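Cystatin (Fasciola hepatica, PDB 6I1M) probably inhibits papain-like cysteine proteases, as an unusual secreted stefin of the cystatin superfamily. Local coordinates at residues G2-P7 with S44-A49; R8-E13 with L38-V43; F55-G60 with W67-F72. One frame throughout, in Å; residues are numbered along the deposited sequence.

Overall arrangement
The three contacts follow the cystatin sheet from its edge inward. Contacts 1 and 2 share strand 38-47, an outermost strand of the sheet, which the N-terminal arm follows until it turns into helix 12-28; contact 2 is nested inside the chain loop that contact 1 closes. Contact 1 lies at the surface, its centre about 13 Å from that of the chain, and combines side-chain, backbone and water-mediated hydrogen bonds with packing on a tyrosine ring. Contact 2, partly buried, combines one backbone bridge with a valine turned into the core. Contact 3 is buried, its centre about 4 Å from that of the chain, and joins the middle strands by regular backbone pairing and apolar packing.

Contact 1 (G2-P7 with S44-A49); sequences GGYTEP and STQVVA
G2 and Q46 are joined by a short hydrogen bond: Q46 NE2 donates to G2 O over 2.6 Å. The N-H...O angle is 163°, and the acceptor lies close to the plane of the amide. Because Q46 OE1 also accepts a bond from N52 ND2, both ends of this carboxamide are held and its rotation is fixed. Further along, T5 grips T45 twice. T5 N donates to T45 O at 2.8 Å, while T5 OG1 receives T45 N at 3.1 Å in a nearly straight bond of 174°. The second bond depends on chi1 of T5 (73°), which places OG1 between the backbone N and carbonyl carbon and turns it to the strand. Water extends the polar seam: one molecule joins G3 O to V47 N, and another donates to T5 O and also bonds S44 OG.

Packing fills in around these bonds. Q46 CB lies over one face of the Y4 ring, 3.8 Å from its centroid, a CH-pi contact. The carbonyl S44 O comes to the ring edge, 3.5 Å from Y4 CD1. K54 makes a cation-pi contact with the same ring, and V70 also touches the tyrosine, which ties the arm to the next two strands. Beyond it, S44 CB meets T5 O at 3.3 Å, and P7 CA rests 3.3 Å from S44 OG.

Q46 opens the sequence QVVAG, which matches the QxVxG loop that cystatins insert into the protease cleft. The N-terminal glycine region commonly lies beside that loop in the family. Here the polar tethers stop at Q46 and V47 N, so the chemistry anchors the arm to the foot of the loop, while V48 and A49 make no contact with it.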
# COMPACT_ATOMS: atom_id res chain seq x y z
N GLY A 2 -7.24 -14.56 -11.95
CA GLY A 2 -7.02 -13.10 -11.96
C GLY A 2 -7.09 -12.47 -10.57
O GLY A 2 -7.17 -11.22 -10.50
N GLY A 3 -7.08 -13.27 -9.50
CA GLY A 3 -7.17 -12.79 -8.11
C GLY A 3 -5.81 -12.36 -7.61
O GLY A 3 -4.86 -12.31 -8.41
N TYR A 4 -5.69 -12.10 -6.31
CA TYR A 4 -4.39 -11.78 -5.68
C TYR A 4 -3.64 -13.08 -5.40
O TYR A 4 -4.27 -14.11 -5.11
CB TYR A 4 -4.58 -10.94 -4.42
CG TYR A 4 -4.88 -9.49 -4.68
CD1 TYR A 4 -3.87 -8.55 -4.85
CD2 TYR A 4 -6.19 -9.05 -4.77
CE1 TYR A 4 -4.16 -7.22 -5.10
CE2 TYR A 4 -6.50 -7.72 -5.00
CZ TYR A 4 -5.48 -6.80 -5.17
OH TYR A 4 -5.79 -5.47 -5.39
N THR A 5 -2.31 -13.01 -5.52
CA THR A 5 -1.39 -13.97 -4.86
C THR A 5 -1.66 -13.96 -3.35
O THR A 5 -2.32 -13.01 -2.84
CB THR A 5 0.10 -13.65 -5.08
OG1 THR A 5 0.46 -12.50 -4.30
CG2 THR A 5 0.46 -13.46 -6.53
N GLU A 6 -1.20 -15.00 -2.66
CA GLU A 6 -1.11 -15.03 -1.18
C GLU A 6 -0.14 -13.94 -0.75
O GLU A 6 0.82 -13.63 -1.46
CB GLU A 6 -0.68 -16.41 -0.69
CG GLU A 6 -1.84 -17.40 -0.66
CD GLU A 6 -3.03 -16.86 0.11
OE1 GLU A 6 -2.89 -16.64 1.34
OE2 GLU A 6 -4.08 -16.58 -0.53
N PRO A 7 -0.37 -13.32 0.42
CA PRO A 7 0.52 -12.26 0.91
C PRO A 7 1.96 -12.77 0.97
O PRO A 7 2.16 -13.95 1.18
CB PRO A 7 0.01 -11.93 2.31
CG PRO A 7 -1.43 -12.40 2.30
CD PRO A 7 -1.45 -13.60 1.37
N SER A 44 0.27 -8.43 -1.45
CA SER A 44 -0.31 -9.43 -2.37
C SER A 44 -0.43 -8.75 -3.72
O SER A 44 -0.69 -7.55 -3.72
CB SER A 44 -1.65 -9.94 -1.90
OG SER A 44 -1.67 -10.18 -0.52
N THR A 45 -0.13 -9.45 -4.81
CA THR A 45 -0.09 -8.84 -6.16
C THR A 45 -1.14 -9.48 -7.05
O THR A 45 -1.45 -10.66 -6.88
CB THR A 45 1.30 -8.94 -6.78
OG1 THR A 45 1.59 -10.34 -6.85
CG2 THR A 45 2.32 -8.20 -5.95
N GLN A 46 -1.71 -8.67 -7.91
CA GLN A 46 -2.68 -9.11 -8.92
C GLN A 46 -2.23 -8.53 -10.26
O GLN A 46 -2.05 -7.28 -10.38
CB GLN A 46 -4.07 -8.66 -8.52
CG GLN A 46 -5.11 -8.98 -9.58
CD GLN A 46 -6.37 -8.20 -9.34
OE1 GLN A 46 -6.33 -7.09 -8.81
NE2 GLN A 46 -7.50 -8.75 -9.78
N VAL A 47 -2.02 -9.39 -11.25
CA VAL A 47 -1.58 -8.91 -12.58
C VAL A 47 -2.83 -8.63 -13.41
O VAL A 47 -3.63 -9.55 -13.61
CB VAL A 47 -0.61 -9.88 -13.27
CG1 VAL A 47 -0.15 -9.29 -14.60
CG2 VAL A 47 0.59 -10.21 -12.38
N VAL A 48 -2.99 -7.38 -13.81
CA VAL A 48 -4.02 -6.90 -14.76
C VAL A 48 -3.25 -6.30 -15.96
O VAL A 48 -2.21 -6.90 -16.36
CB VAL A 48 -4.97 -5.92 -14.05
CG1 VAL A 48 -5.98 -6.63 -13.17
CG2 VAL A 48 -4.23 -4.87 -13.24
N ALA A 49 -3.64 -5.14 -16.49
CA ALA A 49 -2.81 -4.39 -17.47
C ALA A 49 -1.82 -3.53 -16.70
O ALA A 49 -1.92 -2.30 -16.72
CB ALA A 49 -3.66 -3.57 -18.40
O HOH W 1 -3.03 -12.18 -10.60
O HOH W 2 3.45 -11.27 -5.29
O HOH W 3 -4.21 -11.64 -0.60

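Contact 2 (R8-E13 with L38-V43); sequences RSVTPE and LELLQV
R8 CG and V43 CG1 each sit between their own backbone N and carbonyl carbon (chi1 59° and 69°); with the two residues paired across a backbone bridge, the side chains run side by side in the same direction. R8, extended from CG to NE, lays one guanidinium face over V43 CG1. V43 CG1 is offset toward the rim of that face, 3.3 Å from R8 NH1.

This is the junction in the cystatin fold where the N-terminal arm leaves the edge of the sheet and enters the helix that the sheet wraps. A single antiparallel bridge marks it, with R8 and V43 as a hydrogen-bonded pair. R8 N donates to V43 O at 2.8 Å. In return, V43 N reaches R8 O at 3.0 Å. The strand is irregular just before this point, since L41 and Q42 both face K56 in a classic beta bulge.

The guanidinium is fixed at its polar end as well. R8 NH1 donates to S9 O at 2.9 Å, almost within the guanidinium plane, and NH2 forms a salt bridge with E14 of helix 12-28. T11 is the N-cap of that helix, its side chain capping a backbone N just past the segment.

V10 turns inward toward the strand. V10 CG2 packs 4.0 Å from L40 CB, the two side chains crossing at about a right angle, and 4.1 Å from V43 CB. I22 touches L40 from the helix, continuing the apolar layer. On the backbone side, one water accepts from V10 N and donates to L41 O, 3.0 Å from each.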
# COMPACT_ATOMS: atom_id res chain seq x y z
N ARG A 8 2.92 -11.87 0.81
CA ARG A 8 4.35 -12.27 0.91
C ARG A 8 5.10 -11.12 1.56
O ARG A 8 4.54 -9.99 1.68
CB ARG A 8 4.92 -12.60 -0.48
CG ARG A 8 4.84 -11.45 -1.47
CD ARG A 8 5.82 -11.57 -2.61
NE ARG A 8 5.62 -10.58 -3.67
CZ ARG A 8 6.06 -9.33 -3.66
NH1 ARG A 8 6.75 -8.84 -2.64
NH2 ARG A 8 5.81 -8.55 -4.69
N SER A 9 6.37 -11.36 1.87
CA SER A 9 7.26 -10.29 2.40
C SER A 9 7.50 -9.25 1.29
O SER A 9 7.50 -9.60 0.09
CB SER A 9 8.53 -10.85 3.00
OG SER A 9 9.35 -11.41 1.99
N VAL A 10 7.63 -7.99 1.72
CA VAL A 10 7.88 -6.81 0.85
C VAL A 10 9.39 -6.68 0.63
O VAL A 10 10.15 -6.75 1.62
CB VAL A 10 7.32 -5.53 1.48
CG1 VAL A 10 7.50 -4.33 0.56
CG2 VAL A 10 5.85 -5.68 1.88
N THR A 11 9.81 -6.42 -0.60
CA THR A 11 11.24 -6.30 -0.95
C THR A 11 11.73 -4.92 -0.54
O THR A 11 10.95 -3.96 -0.41
CB THR A 11 11.49 -6.53 -2.45
OG1 THR A 11 10.96 -5.40 -3.13
CG2 THR A 11 10.88 -7.82 -2.97
N PRO A 12 13.06 -4.76 -0.37
CA PRO A 12 13.62 -3.45 -0.04
C PRO A 12 13.16 -2.37 -1.02
O PRO A 12 12.87 -1.28 -0.60
CB PRO A 12 15.12 -3.71 -0.11
CG PRO A 12 15.25 -5.18 0.27
CD PRO A 12 14.07 -5.82 -0.42
N GLU A 13 13.18 -2.67 -2.31
CA GLU A 13 12.90 -1.71 -3.40
C GLU A 13 11.41 -1.33 -3.36
O GLU A 13 11.09 -0.13 -3.57
CB GLU A 13 13.33 -2.32 -4.74
CG GLU A 13 14.82 -2.65 -4.81
CD GLU A 13 15.23 -4.10 -4.51
OE1 GLU A 13 14.47 -4.82 -3.83
OE2 GLU A 13 16.30 -4.50 -4.96
N LEU A 38 5.25 4.30 9.57
CA LEU A 38 4.39 3.34 8.85
C LEU A 38 5.24 2.17 8.35
O LEU A 38 6.24 2.40 7.64
CB LEU A 38 3.72 4.05 7.69
CG LEU A 38 2.68 3.21 6.97
CD1 LEU A 38 1.38 3.18 7.78
CD2 LEU A 38 2.46 3.75 5.57
N GLU A 39 4.77 0.96 8.64
CA GLU A 39 5.41 -0.31 8.26
C GLU A 39 4.55 -1.04 7.23
O GLU A 39 3.37 -1.28 7.51
CB GLU A 39 5.61 -1.19 9.48
CG GLU A 39 6.29 -2.49 9.15
CD GLU A 39 6.59 -3.31 10.40
OE1 GLU A 39 6.11 -2.93 11.47
OE2 GLU A 39 7.32 -4.29 10.29
N LEU A 40 5.15 -1.42 6.11
CA LEU A 40 4.52 -2.36 5.15
C LEU A 40 4.74 -3.76 5.71
O LEU A 40 5.91 -4.18 5.76
CB LEU A 40 5.13 -2.21 3.75
CG LEU A 40 5.18 -0.81 3.12
CD1 LEU A 40 5.47 -0.92 1.65
CD2 LEU A 40 3.90 -0.03 3.30
N LEU A 41 3.67 -4.43 6.15
CA LEU A 41 3.73 -5.76 6.80
C LEU A 41 3.87 -6.84 5.73
O LEU A 41 4.65 -7.77 5.91
CB LEU A 41 2.46 -6.00 7.61
CG LEU A 41 2.27 -5.10 8.82
CD1 LEU A 41 0.97 -5.45 9.52
CD2 LEU A 41 3.45 -5.22 9.77
N GLN A 42 3.07 -6.74 4.67
CA GLN A 42 2.99 -7.77 3.61
C GLN A 42 2.36 -7.14 2.37
O GLN A 42 1.79 -6.03 2.48
CB GLN A 42 2.16 -8.97 4.06
CG GLN A 42 0.75 -8.56 4.47
CD GLN A 42 -0.03 -9.71 5.07
OE1 GLN A 42 0.52 -10.54 5.79
NE2 GLN A 42 -1.32 -9.76 4.81
N VAL A 43 2.50 -7.83 1.25
CA VAL A 43 1.92 -7.39 -0.03
C VAL A 43 1.38 -8.62 -0.76
O VAL A 43 2.00 -9.73 -0.66
CB VAL A 43 2.95 -6.60 -0.87
CG1 VAL A 43 4.06 -7.52 -1.36
CG2 VAL A 43 2.26 -5.85 -2.00
O HOH W 4 7.43 -7.93 4.71

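Contact 3 (F55-G60 with W67-F72); sequences FKVSGG and WEVVVF
The rings of F55 and W67 meet the opposing strand by their edges. V69 O and V71 CG2 lie near the plane of the F55 ring, V71 CG2 being 4.3 Å from F55 CD2, while the ring of F18 in helix 12-28 meets F55 with planes about 50° apart. Around W67, V57 O and G59 N are at the indole edge, with W67 CZ3 4.1 Å from G59 N. L26 and P87 also touch this indole, from the helix and the last strand.

Between the rings, V57 CG2 packs 3.8 Å from W67 CB, the side chains crossing at about a right angle, and 4.4 Å from V69 CG2. F55, V57, W67 and V69 thus project from one face of the sheet, toward the helix; K56 and E68 occupy the other.

Two hydrogen-bonded pairs set this register. V57 N donates to W67 O at 2.9 Å, nearly straight at 172°, and W67 N returns to V57 O. F55 and V69 repeat the reciprocal exchange, with F55 N 3.0 Å from V69 O. K56 and E68 form the non-hydrogen-bonded pair between them. Such an antiparallel hairpin, apolar on its helix-facing side, is the centre of the cystatin fold.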
# COMPACT_ATOMS: atom_id res chain seq x y z
N PHE A 55 -1.24 -3.89 -0.07
CA PHE A 55 -0.44 -3.81 1.16
C PHE A 55 -1.33 -3.90 2.39
O PHE A 55 -2.40 -3.30 2.42
CB PHE A 55 0.32 -2.50 1.15
CG PHE A 55 1.41 -2.50 0.13
CD1 PHE A 55 2.59 -3.20 0.37
CD2 PHE A 55 1.27 -1.80 -1.07
CE1 PHE A 55 3.61 -3.19 -0.57
CE2 PHE A 55 2.30 -1.79 -2.00
CZ PHE A 55 3.46 -2.49 -1.74
N LYS A 56 -0.87 -4.62 3.40
CA LYS A 56 -1.32 -4.43 4.80
C LYS A 56 -0.23 -3.62 5.51
O LYS A 56 0.93 -4.07 5.52
CB LYS A 56 -1.55 -5.78 5.45
CG LYS A 56 -2.24 -5.70 6.80
CD LYS A 56 -2.54 -7.06 7.37
CE LYS A 56 -2.72 -7.04 8.87
NZ LYS A 56 -4.04 -7.57 9.27
N VAL A 57 -0.59 -2.45 6.04
CA VAL A 57 0.35 -1.48 6.66
C VAL A 57 -0.05 -1.30 8.13
O VAL A 57 -1.25 -1.36 8.43
CB VAL A 57 0.38 -0.15 5.88
CG1 VAL A 57 0.66 -0.41 4.40
CG2 VAL A 57 -0.88 0.69 6.04
N SER A 58 0.95 -1.10 8.99
CA SER A 58 0.81 -0.92 10.46
C SER A 58 1.44 0.41 10.87
O SER A 58 2.55 0.73 10.41
CB SER A 58 1.46 -2.05 11.20
OG SER A 58 1.44 -1.79 12.58
N GLY A 59 0.73 1.17 11.70
CA GLY A 59 1.25 2.43 12.25
C GLY A 59 2.00 2.20 13.55
O GLY A 59 1.72 1.22 14.24
N GLY A 60 2.92 3.10 13.88
CA GLY A 60 3.68 3.06 15.13
C GLY A 60 2.93 3.77 16.23
O GLY A 60 1.69 3.86 16.17
N TRP A 67 -4.12 -0.71 8.10
CA TRP A 67 -4.90 -0.34 6.91
C TRP A 67 -4.54 -1.30 5.78
O TRP A 67 -3.38 -1.83 5.74
CB TRP A 67 -4.63 1.11 6.52
CG TRP A 67 -5.05 2.17 7.50
CD1 TRP A 67 -6.15 2.97 7.39
CD2 TRP A 67 -4.32 2.66 8.63
NE1 TRP A 67 -6.15 3.92 8.37
CE2 TRP A 67 -5.06 3.73 9.18
CE3 TRP A 67 -3.13 2.29 9.27
CZ2 TRP A 67 -4.65 4.44 10.31
CZ3 TRP A 67 -2.72 2.98 10.39
CH2 TRP A 67 -3.48 4.03 10.91
N GLU A 68 -5.50 -1.57 4.92
CA GLU A 68 -5.26 -2.22 3.61
C GLU A 68 -5.28 -1.10 2.57
O GLU A 68 -6.21 -0.29 2.60
CB GLU A 68 -6.29 -3.31 3.38
CG GLU A 68 -6.34 -3.83 1.97
CD GLU A 68 -7.45 -4.85 1.79
OE1 GLU A 68 -7.41 -5.87 2.53
OE2 GLU A 68 -8.36 -4.60 0.96
N VAL A 69 -4.27 -1.06 1.70
CA VAL A 69 -4.14 -0.00 0.66
C VAL A 69 -3.69 -0.69 -0.63
O VAL A 69 -2.63 -1.32 -0.61
CB VAL A 69 -3.13 1.09 1.05
CG1 VAL A 69 -3.20 2.29 0.11
CG2 VAL A 69 -3.30 1.54 2.49
N VAL A 70 -4.45 -0.52 -1.70
CA VAL A 70 -4.09 -1.01 -3.05
C VAL A 70 -3.40 0.10 -3.84
O VAL A 70 -3.93 1.20 -3.91
CB VAL A 70 -5.33 -1.56 -3.78
CG1 VAL A 70 -4.94 -2.19 -5.10
CG2 VAL A 70 -6.10 -2.54 -2.90
N VAL A 71 -2.23 -0.20 -4.40
CA VAL A 71 -1.51 0.69 -5.36
C VAL A 71 -1.48 -0.01 -6.73
O VAL A 71 -0.97 -1.14 -6.79
CB VAL A 71 -0.08 0.99 -4.90
CG1 VAL A 71 0.63 1.93 -5.87
CG2 VAL A 71 -0.04 1.55 -3.48
N PHE A 72 -1.95 0.69 -7.76
CA PHE A 72 -1.88 0.32 -9.18
C PHE A 72 -0.62 0.92 -9.82
O PHE A 72 -0.42 2.16 -9.83
CB PHE A 72 -3.14 0.77 -9.92
CG PHE A 72 -3.08 0.45 -11.39
CD1 PHE A 72 -2.99 -0.86 -11.83
CD2 PHE A 72 -3.03 1.47 -12.34
CE1 PHE A 72 -2.95 -1.15 -13.19
CE2 PHE A 72 -2.93 1.17 -13.69
CZ PHE A 72 -2.88 -0.14 -14.10